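Lactose Operon Repressor (Escherichia coli, PDB 1JYE) represses transcription of the lactose operon by binding operator DNA as a gene regulator, a grip that inducer sugars loosen. Local coordinates at residues S77-A82 and R294-T299; N125-D130 and F147-D152; I159-E164 and Q317-S322; D165-G170 and A199-Y204. The protein carries 1 engineered substitution. All coordinates share one frame; numbering follows the deposited sequence.

Contact 1: residues S77-A82 and R294-T299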
loop_
_atom_site.group_PDB
_atom_site.type_symbol
_atom_site.label_atom_id
_atom_site.label_comp_id
_atom_site.label_asym_id
_atom_site.label_seq_id
_atom_site.Cartn_x
_atom_site.Cartn_y
_atom_site.Cartn_z
ATOM N N SER A 77 -3.980 3.900 3.417
ATOM C CA SER A 77 -4.175 2.504 3.789
ATOM C C SER A 77 -3.479 2.144 5.102
ATOM O O SER A 77 -3.993 1.349 5.881
ATOM C CB SER A 77 -3.700 1.578 2.661
ATOM O OG SER A 77 -2.334 1.781 2.365
ATOM N N GLN A 78 -2.318 2.735 5.365
ATOM C CA GLN A 78 -1.614 2.436 6.610
ATOM C C GLN A 78 -2.392 3.016 7.787
ATOM O O GLN A 78 -2.524 2.386 8.837
ATOM C CB GLN A 78 -0.200 3.023 6.577
ATOM C CG GLN A 78 0.664 2.497 5.437
ATOM C CD GLN A 78 0.826 0.987 5.470
ATOM O OE1 GLN A 78 1.293 0.425 6.458
ATOM N NE2 GLN A 78 0.441 0.325 4.384
ATOM N N ILE A 79 -2.910 4.225 7.610
ATOM C CA ILE A 79 -3.678 4.867 8.663
ATOM C C ILE A 79 -4.963 4.099 8.964
ATOM O O ILE A 79 -5.260 3.802 10.121
ATOM C CB ILE A 79 -4.032 6.316 8.273
ATOM C CG1 ILE A 79 -2.739 7.117 8.110
ATOM C CG2 ILE A 79 -4.962 6.932 9.320
ATOM C CD1 ILE A 79 -2.936 8.540 7.597
ATOM N N VAL A 80 -5.720 3.765 7.924
ATOM C CA VAL A 80 -6.973 3.047 8.126
ATOM C C VAL A 80 -6.746 1.659 8.720
ATOM O O VAL A 80 -7.550 1.186 9.521
ATOM C CB VAL A 80 -7.782 2.963 6.811
ATOM C CG1 VAL A 80 -9.018 2.094 7.005
ATOM C CG2 VAL A 80 -8.211 4.366 6.387
ATOM N N ALA A 81 -5.646 1.013 8.345
ATOM C CA ALA A 81 -5.338 -0.306 8.894
ATOM C C ALA A 81 -5.198 -0.180 10.409
ATOM O O ALA A 81 -5.724 -0.993 11.167
ATOM C CB ALA A 81 -4.042 -0.839 8.292
ATOM N N ALA A 82 -4.486 0.854 10.847
ATOM C CA ALA A 82 -4.275 1.090 12.270
ATOM C C ALA A 82 -5.594 1.433 12.957
ATOM O O ALA A 82 -5.829 1.040 14.098
ATOM C CB ALA A 82 -3.271 2.216 12.468
ATOM N N ARG A 294 0.855 4.159 11.825
ATOM C CA ARG A 294 0.219 3.237 12.754
ATOM C C ARG A 294 -0.158 3.997 14.021
ATOM O O ARG A 294 -1.261 3.846 14.550
ATOM C CB ARG A 294 1.166 2.092 13.107
ATOM C CG ARG A 294 0.510 0.984 13.914
ATOM C CD ARG A 294 1.536 0.215 14.732
ATOM N NE ARG A 294 1.574 0.660 16.126
ATOM C CZ ARG A 294 1.902 1.886 16.526
ATOM N NH1 ARG A 294 2.231 2.818 15.643
ATOM N NH2 ARG A 294 1.891 2.185 17.817
ATOM N N LEU A 295 0.768 4.819 14.509
ATOM C CA LEU A 295 0.516 5.602 15.708
ATOM C C LEU A 295 -0.647 6.564 15.473
ATOM O O LEU A 295 -1.515 6.718 16.330
ATOM C CB LEU A 295 1.769 6.387 16.104
ATOM C CG LEU A 295 1.627 7.288 17.333
ATOM C CD1 LEU A 295 1.293 6.447 18.554
ATOM C CD2 LEU A 295 2.917 8.062 17.550
ATOM N N LEU A 296 -0.666 7.206 14.311
ATOM C CA LEU A 296 -1.739 8.145 13.988
ATOM C C LEU A 296 -3.104 7.459 13.984
ATOM O O LEU A 296 -4.052 7.942 14.604
ATOM C CB LEU A 296 -1.488 8.789 12.622
ATOM C CG LEU A 296 -2.592 9.721 12.114
ATOM C CD1 LEU A 296 -2.759 10.900 13.070
ATOM C CD2 LEU A 296 -2.237 10.210 10.717
ATOM N N GLY A 297 -3.203 6.335 13.279
ATOM C CA GLY A 297 -4.464 5.617 13.215
ATOM C C GLY A 297 -4.910 5.140 14.583
ATOM O O GLY A 297 -6.068 5.306 14.964
ATOM N N GLN A 298 -3.986 4.543 15.328
ATOM C CA GLN A 298 -4.288 4.052 16.666
ATOM C C GLN A 298 -4.776 5.196 17.553
ATOM O O GLN A 298 -5.823 5.105 18.199
ATOM C CB GLN A 298 -3.032 3.433 17.282
ATOM C CG GLN A 298 -3.220 2.844 18.667
ATOM C CD GLN A 298 -1.898 2.446 19.294
ATOM O OE1 GLN A 298 -1.152 3.293 19.789
ATOM N NE2 GLN A 298 -1.589 1.155 19.257
ATOM N N THR A 299 -4.012 6.280 17.572
ATOM C CA THR A 299 -4.356 7.429 18.397
ATOM C C THR A 299 -5.696 8.053 18.013
ATOM O O THR A 299 -6.445 8.499 18.885
ATOM C CB THR A 299 -3.244 8.501 18.332
ATOM O OG1 THR A 299 -1.986 7.900 18.675
ATOM C CG2 THR A 299 -3.528 9.631 19.320
#

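Contact 2: residues N125-D130 and F147-D152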
loop_
_atom_site.group_PDB
_atom_site.type_symbol
_atom_site.label_atom_id
_atom_site.label_comp_id
_atom_site.label_asym_id
_atom_site.label_seq_id
_atom_site.Cartn_x
_atom_site.Cartn_y
_atom_site.Cartn_z
ATOM N N ASN A 125 -10.318 11.155 7.233
ATOM C CA ASN A 125 -8.971 10.922 6.720
ATOM C C ASN A 125 -8.935 11.345 5.251
ATOM O O ASN A 125 -8.644 10.545 4.363
ATOM C CB ASN A 125 -8.640 9.433 6.870
ATOM C CG ASN A 125 -7.207 9.114 6.515
ATOM O OD1 ASN A 125 -6.284 9.805 6.945
ATOM N ND2 ASN A 125 -7.009 8.050 5.738
ATOM N N TYR A 126 -9.219 12.623 5.015
ATOM C CA TYR A 126 -9.282 13.185 3.671
ATOM C C TYR A 126 -8.730 14.616 3.723
ATOM O O TYR A 126 -9.054 15.369 4.634
ATOM C CB TYR A 126 -10.745 13.190 3.224
ATOM C CG TYR A 126 -10.973 13.623 1.799
ATOM C CD1 TYR A 126 -10.751 12.747 0.739
ATOM C CD2 TYR A 126 -11.406 14.915 1.508
ATOM C CE1 TYR A 126 -10.955 13.148 -0.580
ATOM C CE2 TYR A 126 -11.612 15.328 0.197
ATOM C CZ TYR A 126 -11.385 14.441 -0.842
ATOM O OH TYR A 126 -11.588 14.850 -2.140
ATOM N N PRO A 127 -7.898 15.009 2.741
ATOM C CA PRO A 127 -7.319 16.360 2.730
ATOM C C PRO A 127 -8.329 17.488 2.538
ATOM O O PRO A 127 -9.035 17.539 1.535
ATOM C CB PRO A 127 -6.299 16.282 1.599
ATOM C CG PRO A 127 -6.961 15.353 0.632
ATOM C CD PRO A 127 -7.501 14.260 1.535
ATOM N N LEU A 128 -8.381 18.403 3.502
ATOM C CA LEU A 128 -9.323 19.519 3.443
ATOM C C LEU A 128 -8.672 20.825 3.881
ATOM O O LEU A 128 -7.955 20.850 4.878
ATOM C CB LEU A 128 -10.515 19.236 4.360
ATOM C CG LEU A 128 -11.432 18.078 3.966
ATOM C CD1 LEU A 128 -12.250 17.634 5.166
ATOM C CD2 LEU A 128 -12.336 18.517 2.816
ATOM N N ASP A 129 -8.916 21.908 3.148
ATOM C CA ASP A 129 -8.336 23.181 3.556
ATOM C C ASP A 129 -9.155 23.727 4.723
ATOM O O ASP A 129 -10.137 23.108 5.135
ATOM C CB ASP A 129 -8.262 24.181 2.385
ATOM C CG ASP A 129 -9.620 24.703 1.940
ATOM O OD1 ASP A 129 -10.644 24.431 2.595
ATOM O OD2 ASP A 129 -9.650 25.418 0.913
ATOM N N ASP A 130 -8.752 24.873 5.261
ATOM C CA ASP A 130 -9.437 25.451 6.413
ATOM C C ASP A 130 -10.954 25.552 6.288
ATOM O O ASP A 130 -11.688 24.959 7.082
ATOM C CB ASP A 130 -8.847 26.829 6.729
ATOM C CG ASP A 130 -9.335 27.384 8.058
ATOM O OD1 ASP A 130 -10.356 28.105 8.075
ATOM O OD2 ASP A 130 -8.699 27.089 9.091
ATOM N N PHE A 147 -10.341 15.086 12.438
ATOM C CA PHE A 147 -9.685 15.200 11.134
ATOM C C PHE A 147 -8.209 14.817 11.179
ATOM O O PHE A 147 -7.481 15.232 12.081
ATOM C CB PHE A 147 -9.821 16.635 10.606
ATOM C CG PHE A 147 -11.245 17.063 10.359
ATOM C CD1 PHE A 147 -12.102 17.336 11.423
ATOM C CD2 PHE A 147 -11.726 17.191 9.062
ATOM C CE1 PHE A 147 -13.423 17.737 11.195
ATOM C CE2 PHE A 147 -13.046 17.589 8.819
ATOM C CZ PHE A 147 -13.896 17.864 9.891
ATOM N N LEU A 148 -7.769 14.043 10.190
ATOM C CA LEU A 148 -6.380 13.595 10.136
ATOM C C LEU A 148 -5.560 14.166 8.975
ATOM O O LEU A 148 -4.365 13.884 8.862
ATOM C CB LEU A 148 -6.336 12.064 10.075
ATOM C CG LEU A 148 -7.134 11.312 11.144
ATOM C CD1 LEU A 148 -6.920 9.803 10.984
ATOM C CD2 LEU A 148 -6.698 11.774 12.534
ATOM N N ASP A 149 -6.184 14.964 8.114
ATOM C CA ASP A 149 -5.467 15.538 6.973
ATOM C C ASP A 149 -5.901 16.980 6.757
ATOM O O ASP A 149 -6.621 17.297 5.807
ATOM C CB ASP A 149 -5.742 14.723 5.707
ATOM C CG ASP A 149 -4.714 14.971 4.614
ATOM O OD1 ASP A 149 -3.919 15.932 4.733
ATOM O OD2 ASP A 149 -4.705 14.203 3.630
ATOM N N VAL A 150 -5.449 17.844 7.655
ATOM C CA VAL A 150 -5.780 19.263 7.618
ATOM C C VAL A 150 -4.589 20.054 8.144
ATOM O O VAL A 150 -3.562 19.479 8.513
ATOM C CB VAL A 150 -6.983 19.571 8.540
ATOM C CG1 VAL A 150 -8.243 18.941 7.990
ATOM C CG2 VAL A 150 -6.708 19.040 9.955
ATOM N N SER A 151 -4.728 21.374 8.163
ATOM C CA SER A 151 -3.688 22.233 8.709
ATOM C C SER A 151 -3.937 22.222 10.209
ATOM O O SER A 151 -5.075 22.066 10.643
ATOM C CB SER A 151 -3.844 23.662 8.191
ATOM O OG SER A 151 -3.085 24.559 8.982
ATOM N N ASP A 152 -2.888 22.388 11.006
ATOM C CA ASP A 152 -3.067 22.392 12.451
ATOM C C ASP A 152 -3.627 23.727 12.941
ATOM O O ASP A 152 -3.863 23.910 14.135
ATOM C CB ASP A 152 -1.745 22.064 13.155
ATOM C CG ASP A 152 -0.587 22.915 12.668
ATOM O OD1 ASP A 152 -0.363 22.980 11.441
ATOM O OD2 ASP A 152 0.110 23.508 13.520
HETATM O O HOH W 1 -5.852 11.707 3.253
HETATM O O HOH W 2 -8.994 15.579 7.335
HETATM O O HOH W 3 -6.932 22.624 6.822
#

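Contact 3: residues I159-E164 and Q317-S322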
loop_
_atom_site.group_PDB
_atom_site.type_symbol
_atom_site.label_atom_id
_atom_site.label_comp_id
_atom_site.label_asym_id
_atom_site.label_seq_id
_atom_site.Cartn_x
_atom_site.Cartn_y
_atom_site.Cartn_z
ATOM N N ILE A 159 -5.553 15.570 14.405
ATOM C CA ILE A 159 -4.267 15.001 14.770
ATOM C C ILE A 159 -3.508 14.926 13.461
ATOM O O ILE A 159 -3.950 14.256 12.524
ATOM C CB ILE A 159 -4.363 13.564 15.323
ATOM C CG1 ILE A 159 -5.339 13.506 16.498
ATOM C CG2 ILE A 159 -2.968 13.104 15.761
ATOM C CD1 ILE A 159 -5.587 12.092 17.016
ATOM N N ILE A 160 -2.389 15.636 13.369
ATOM C CA ILE A 160 -1.595 15.582 12.153
ATOM C C ILE A 160 -0.124 15.534 12.523
ATOM O O ILE A 160 0.248 15.797 13.667
ATOM C CB ILE A 160 -1.833 16.802 11.222
ATOM C CG1 ILE A 160 -1.267 18.073 11.855
ATOM C CG2 ILE A 160 -3.323 16.948 10.921
ATOM C CD1 ILE A 160 -1.265 19.261 10.908
ATOM N N PHE A 161 0.707 15.172 11.555
ATOM C CA PHE A 161 2.145 15.115 11.774
ATOM C C PHE A 161 2.718 16.520 11.640
ATOM O O PHE A 161 2.161 17.363 10.933
ATOM C CB PHE A 161 2.793 14.189 10.750
ATOM C CG PHE A 161 2.489 12.742 10.976
ATOM C CD1 PHE A 161 3.015 12.078 12.078
ATOM C CD2 PHE A 161 1.661 12.047 10.101
ATOM C CE1 PHE A 161 2.721 10.730 12.311
ATOM C CE2 PHE A 161 1.361 10.701 10.323
ATOM C CZ PHE A 161 1.893 10.045 11.432
ATOM N N SER A 162 3.827 16.774 12.321
ATOM C CA SER A 162 4.456 18.086 12.255
ATOM C C SER A 162 5.146 18.324 10.911
ATOM O O SER A 162 6.247 17.826 10.671
ATOM C CB SER A 162 5.477 18.244 13.380
ATOM O OG SER A 162 6.128 19.502 13.284
ATOM N N HIS A 163 4.494 19.081 10.038
ATOM C CA HIS A 163 5.066 19.402 8.736
ATOM C C HIS A 163 6.256 20.350 8.893
ATOM O O HIS A 163 7.195 20.307 8.105
ATOM C CB HIS A 163 3.998 20.030 7.836
ATOM C CG HIS A 163 3.199 21.101 8.506
ATOM N ND1 HIS A 163 3.569 22.429 8.492
ATOM C CD2 HIS A 163 2.064 21.034 9.242
ATOM C CE1 HIS A 163 2.697 23.133 9.190
ATOM N NE2 HIS A 163 1.773 22.311 9.657
ATOM N N GLU A 164 6.216 21.204 9.912
ATOM C CA GLU A 164 7.320 22.133 10.153
ATOM C C GLU A 164 8.598 21.346 10.437
ATOM O O GLU A 164 9.669 21.662 9.914
ATOM C CB GLU A 164 7.013 23.036 11.354
ATOM C CG GLU A 164 5.844 23.987 11.147
ATOM C CD GLU A 164 6.198 25.177 10.275
ATOM O OE1 GLU A 164 5.282 25.949 9.930
ATOM O OE2 GLU A 164 7.389 25.348 9.941
ATOM N N GLN A 317 -3.681 18.162 17.770
ATOM C CA GLN A 317 -2.522 17.522 18.371
ATOM C C GLN A 317 -1.549 17.344 17.219
ATOM O O GLN A 317 -1.948 16.967 16.112
ATOM C CB GLN A 317 -2.845 16.137 18.956
ATOM C CG GLN A 317 -1.566 15.316 19.206
ATOM C CD GLN A 317 -1.801 13.978 19.891
ATOM O OE1 GLN A 317 -2.852 13.361 19.736
ATOM N NE2 GLN A 317 -0.801 13.514 20.636
ATOM N N LEU A 318 -0.280 17.641 17.474
ATOM C CA LEU A 318 0.764 17.482 16.476
ATOM C C LEU A 318 1.606 16.279 16.875
ATOM O O LEU A 318 2.073 16.196 18.011
ATOM C CB LEU A 318 1.664 18.716 16.435
ATOM C CG LEU A 318 1.115 19.965 15.755
ATOM C CD1 LEU A 318 2.062 21.140 16.008
ATOM C CD2 LEU A 318 0.984 19.703 14.265
ATOM N N LEU A 319 1.787 15.344 15.947
ATOM C CA LEU A 319 2.601 14.165 16.211
ATOM C C LEU A 319 3.993 14.416 15.662
ATOM O O LEU A 319 4.156 15.020 14.603
ATOM C CB LEU A 319 2.007 12.927 15.539
ATOM C CG LEU A 319 0.659 12.435 16.061
ATOM C CD1 LEU A 319 0.228 11.212 15.257
ATOM C CD2 LEU A 319 0.770 12.089 17.538
ATOM N N PRO A 320 5.022 13.951 16.377
ATOM C CA PRO A 320 6.396 14.151 15.918
ATOM C C PRO A 320 6.780 13.288 14.720
ATOM O O PRO A 320 6.129 12.283 14.418
ATOM C CB PRO A 320 7.219 13.804 17.155
ATOM C CG PRO A 320 6.409 12.706 17.781
ATOM C CD PRO A 320 4.993 13.250 17.674
ATOM N N VAL A 321 7.834 13.713 14.035
ATOM C CA VAL A 321 8.382 12.991 12.898
ATOM C C VAL A 321 9.883 12.960 13.151
ATOM O O VAL A 321 10.385 13.668 14.028
ATOM C CB VAL A 321 8.102 13.703 11.549
ATOM C CG1 VAL A 321 6.598 13.761 11.299
ATOM C CG2 VAL A 321 8.705 15.114 11.553
ATOM N N SER A 322 10.601 12.136 12.401
ATOM C CA SER A 322 12.041 12.046 12.575
ATOM C C SER A 322 12.719 11.762 11.249
ATOM O O SER A 322 12.085 11.301 10.298
ATOM C CB SER A 322 12.387 10.945 13.584
ATOM O OG SER A 322 11.984 9.673 13.109
#

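Contact 4: residues D165-G170 and A199-Y204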
loop_
_atom_site.group_PDB
_atom_site.type_symbol
_atom_site.label_atom_id
_atom_site.label_comp_id
_atom_site.label_asym_id
_atom_site.label_seq_id
_atom_site.Cartn_x
_atom_site.Cartn_y
_atom_site.Cartn_z
ATOM N N ASP A 165 8.479 20.314 11.266
ATOM C CA ASP A 165 9.634 19.504 11.621
ATOM C C ASP A 165 10.105 18.626 10.465
ATOM O O ASP A 165 11.300 18.504 10.229
ATOM C CB ASP A 165 9.312 18.642 12.845
ATOM C CG ASP A 165 9.206 19.462 14.122
ATOM O OD1 ASP A 165 8.537 19.015 15.075
ATOM O OD2 ASP A 165 9.810 20.553 14.176
ATOM N N GLY A 166 9.161 18.024 9.744
ATOM C CA GLY A 166 9.530 17.166 8.632
ATOM C C GLY A 166 10.260 17.889 7.517
ATOM O O GLY A 166 11.232 17.372 6.967
ATOM N N THR A 167 9.802 19.092 7.178
ATOM C CA THR A 167 10.440 19.856 6.121
ATOM C C THR A 167 11.769 20.443 6.593
ATOM O O THR A 167 12.736 20.479 5.837
ATOM C CB THR A 167 9.502 20.976 5.601
ATOM O OG1 THR A 167 9.100 21.823 6.688
ATOM C CG2 THR A 167 8.259 20.362 4.960
ATOM N N ARG A 168 11.824 20.885 7.845
ATOM C CA ARG A 168 13.062 21.439 8.381
ATOM C C ARG A 168 14.135 20.351 8.411
ATOM O O ARG A 168 15.276 20.584 8.024
ATOM C CB ARG A 168 12.844 21.981 9.794
ATOM C CG ARG A 168 14.130 22.452 10.478
ATOM C CD ARG A 168 13.850 22.878 11.910
ATOM N NE ARG A 168 13.245 21.792 12.672
ATOM C CZ ARG A 168 13.895 20.712 13.093
ATOM N NH1 ARG A 168 15.188 20.560 12.839
ATOM N NH2 ARG A 168 13.240 19.765 13.746
ATOM N N LEU A 169 13.761 19.159 8.861
ATOM C CA LEU A 169 14.711 18.051 8.934
ATOM C C LEU A 169 15.333 17.741 7.578
ATOM O O LEU A 169 16.545 17.550 7.478
ATOM C CB LEU A 169 14.028 16.793 9.484
ATOM C CG LEU A 169 13.789 16.745 10.994
ATOM C CD1 LEU A 169 12.881 15.572 11.336
ATOM C CD2 LEU A 169 15.124 16.627 11.718
ATOM N N GLY A 170 14.502 17.691 6.540
ATOM C CA GLY A 170 14.998 17.401 5.207
ATOM C C GLY A 170 15.926 18.487 4.702
ATOM O O GLY A 170 17.008 18.206 4.190
ATOM N N ALA A 199 5.342 24.345 1.214
ATOM C CA ALA A 199 5.534 25.643 1.864
ATOM C C ALA A 199 6.657 25.546 2.886
ATOM O O ALA A 199 7.460 26.472 3.037
ATOM C CB ALA A 199 4.245 26.092 2.539
ATOM N N GLY A 200 6.703 24.418 3.589
ATOM C CA GLY A 200 7.735 24.202 4.586
ATOM C C GLY A 200 9.119 24.145 3.978
ATOM O O GLY A 200 10.050 24.755 4.509
ATOM N N TRP A 201 9.274 23.408 2.878
ATOM C CA TRP A 201 10.578 23.330 2.236
ATOM C C TRP A 201 11.053 24.728 1.875
ATOM O O TRP A 201 12.203 25.078 2.121
ATOM C CB TRP A 201 10.537 22.496 0.959
ATOM C CG TRP A 201 10.428 21.037 1.198
ATOM C CD1 TRP A 201 10.899 20.344 2.274
ATOM C CD2 TRP A 201 9.871 20.071 0.305
ATOM N NE1 TRP A 201 10.672 18.996 2.104
ATOM C CE2 TRP A 201 10.042 18.803 0.904
ATOM C CE3 TRP A 201 9.246 20.151 -0.944
ATOM C CZ2 TRP A 201 9.610 17.621 0.291
ATOM C CZ3 TRP A 201 8.815 18.977 -1.554
ATOM C CH2 TRP A 201 9.002 17.730 -0.934
ATOM N N HIS A 202 10.168 25.521 1.282
ATOM C CA HIS A 202 10.538 26.877 0.894
ATOM C C HIS A 202 10.916 27.725 2.095
ATOM O O HIS A 202 11.863 28.506 2.033
ATOM C CB HIS A 202 9.396 27.539 0.123
ATOM C CG HIS A 202 9.330 27.127 -1.315
ATOM N ND1 HIS A 202 10.332 27.417 -2.216
ATOM C CD2 HIS A 202 8.385 26.449 -2.008
ATOM C CE1 HIS A 202 10.007 26.936 -3.404
ATOM N NE2 HIS A 202 8.831 26.344 -3.304
ATOM N N LYS A 203 10.175 27.570 3.187
ATOM C CA LYS A 203 10.452 28.330 4.401
ATOM C C LYS A 203 11.865 28.068 4.916
ATOM O O LYS A 203 12.634 29.000 5.149
ATOM C CB LYS A 203 9.440 27.978 5.494
ATOM C CG LYS A 203 9.746 28.610 6.847
ATOM C CD LYS A 203 8.724 28.200 7.897
ATOM C CE LYS A 203 9.133 28.681 9.279
ATOM N NZ LYS A 203 8.144 28.296 10.328
ATOM N N TYR A 204 12.214 26.799 5.088
ATOM C CA TYR A 204 13.534 26.473 5.603
ATOM C C TYR A 204 14.674 26.681 4.612
ATOM O O TYR A 204 15.792 27.003 5.018
ATOM C CB TYR A 204 13.509 25.060 6.194
ATOM C CG TYR A 204 12.618 25.028 7.417
ATOM C CD1 TYR A 204 13.019 25.642 8.607
ATOM C CD2 TYR A 204 11.335 24.486 7.358
ATOM C CE1 TYR A 204 12.163 25.727 9.703
ATOM C CE2 TYR A 204 10.469 24.563 8.451
ATOM C CZ TYR A 204 10.888 25.189 9.616
ATOM O OH TYR A 204 10.031 25.304 10.684
HETATM O O HOH W 4 10.542 23.033 12.801
HETATM O O HOH W 5 11.831 17.038 3.957
#

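Contact 1: residues S77-A82 and R294-T299
Arg294 meets Ala82 through its backbone: the carbonyl O of Arg294 lies 3.3 Å from Ala82 CB, and its CA is also close to that methyl. The polar end of Arg294 turns to another task, a salt bridge with Asp292. Leu296 comes next, and it reaches across with a branch tip. Its CG is anti to the backbone N (chi1 176°), which brings CD2 to 3.6 Å from Ile79 CD1, the two chains crossing at a slant. Gly297 is where the backbones draw together. Its bare CA sits 3.7 Å from Ile79 O and equally far from Ala82 CB, and the CA atoms of Ala82 and Gly297 are 4.6 Å apart. Glycine facing alanine is a familiar way to bring helices close, and the local axes indeed approach to 7.2 Å while crossing at -43°. Gln298 adds its backbone N, 3.8 Å from Ala82 CB. No hydrogen bond passes between the two segments, which meet here by close packing. Beyond the pair, Leu296 continues onto Ile159 and Phe161 of strand 158-161, while Ile79 and Leu296 both touch Leu148. The other flank of helix 74-89 belongs to the dimer: Leu71 of the second subunit packs on Ser77, Gln78, Val80 and Ala81, and Gln78 NE2 is hydrogen-bonded to Ala72 O of that subunit.

Contact 2: residues N125-D130 and F147-D152
Leu128 and Asp149 supply the single direct hydrogen bond between these loops, from Leu128 N to Asp149 O over 3.1 Å, with an N-H...O angle of 156°. The same oxygen receives a CH contact from Pro127 CA at 3.3 Å, so two neighbouring residues converge on one carbonyl. Water extends the pairing to either side. One molecule donates to Tyr126 O and accepts from Asp149 N; another, further along, donates to Leu128 O and accepts from Ser151 N. A third donates to Asp149 OD2 at 2.8 Å and, weakly, to Asn125 O. Van der Waals contacts fill in around this polar seam. Asp149 CG stands anti to the backbone N (chi1 -162°), which lays the carboxylate beside the proline ring, OD2 3.3 Å from Pro127 CB. Leu128 sends CD1 to the edge of the Phe147 ring, in its plane, 3.7 Å from CE2, while Val150 CG1 rests near Leu128 O. Asn125 OD1 lies over Leu148 CB at 3.9 Å, its ND2 being held by Thr68. The loops leave the C-terminal ends of neighbouring parallel strands 122-125 and 145-147 and stay side by side beyond them. Chemically, ordered water supplements the one direct bond in joining the backbones, and the Asp149 carboxylate divides its oxygens: OD2 takes the water, whereas OD1 reaches Ser193 of helix 192-207 in a hydrogen bond.

Contact 3: residues I159-E164 and Q317-S322
Ile159 to Phe161 pair in parallel with Gln317 to Leu319, at two of the three crossover strands that connect the halves of the periplasmic-binding-protein fold. The local strand axes diverge by 32°, and the pairing rests on three backbone hydrogen bonds: Ile160 N to Gln317 O, Leu319 N to Ile160 O at 2.8 Å, and Ser162 N to Leu319 O. Leu319 shows how one residue can knit such a pair together. Its CB lies 3.7 Å from Phe161 CD1, at a slant to that ring. CG is anti to the carbonyl carbon (chi1 -66°), which carries it back towards the start of the other strand, 3.7 Å from Ile159 CG2. The tip atom CD1 then fits between both neighbours, touching Ile159 CG2 and standing 3.9 Å from Phe161 CE1; Leu296 of helix 293-308 closes over the same apolar patch. On the opposite sheet face, Ile160 and Leu318 run side by side, pointing the same way, with Ile160 CG1 against Leu318 CD2 at 3.7 Å. Gln317 lies alongside Ile159 in an extended conformation, and its OE1 is hydrogen-bonded to Arg303. Beyond Leu319 the two segments meet through side chains. Ser162 caps the start of helix 163-177, its OG accepting from Asp165 N. Val321 divides its methyls at this point: CG1 sits 3.9 Å from Phe161 CB, and CG2 lies 3.8 Å from Ser162 O.

Contact 4: residues D165-G170 and A199-Y204
Thr167 faces Gly200 and Trp201 where two helices cross at -48°, their local axes approaching to 8.3 Å. Thr167 OG1 takes the position between the backbone N and the carbonyl carbon (chi1 56°), from which it touches Gly200 CA and the edge of the Tyr204 ring, 3.5 Å from CE2. The hydroxyl is also hydrogen-bonded to His163 O, a turn earlier in its own helix, so a buried polar group is satisfied there. The other branch, CG2, turns towards Trp201 CD1 at 3.8 Å, the two side chains crossing at about a right angle. Helices 163-177 and 192-207 come on either side of strand 182-186 in the chain, an alpha-beta-alpha succession of the periplasmic-binding-protein-like fold, and Trp201 also reaches Leu184 on that strand. Arg168 uses its aliphatic stem: CB stands 3.5 Å from the centroid of the Tyr204 ring, 3° off the ring normal, an almost centred CH-pi contact. Beyond the stem the chain bends at CG-CD, leaving the guanidinium nearly perpendicular to the ring and in a salt bridge with Asp165, while its NH1 pairs with Glu172. A water donates to Asp165 OD2 and to Tyr204 OH and accepts from Arg168 NE. The phenol oxygen is also hydrogen-bonded to Glu164. A second water, in the plane of the indole, accepts from Trp201 NE1 at 2.9 Å and donates to Gly166 O.

In the fold
Contacts 1, 2 and 3 adjoin one another, with centres 13 to 15 Å apart; the centre of contact 4 is about 12 Å from that of contact 3 but about 24 Å from that of contact 1, across the chain's centre. Leu296 carries contact 1 into contact 3, Leu148 and Asn125 join contact 2 to Ile79, and Phe147 O meets Ile159 N where contact 2 passes into contact 3. Helix 163-177, begun in contact 3, runs on into contact 4. Along the chain contact 2 closes before contact 3 opens; contacts 1 and 3 interlock, and contact 4 falls within the spans of both. The crossover strands of contact 3 thus bridge one half of the protein, with its dimer-facing helix, to the other.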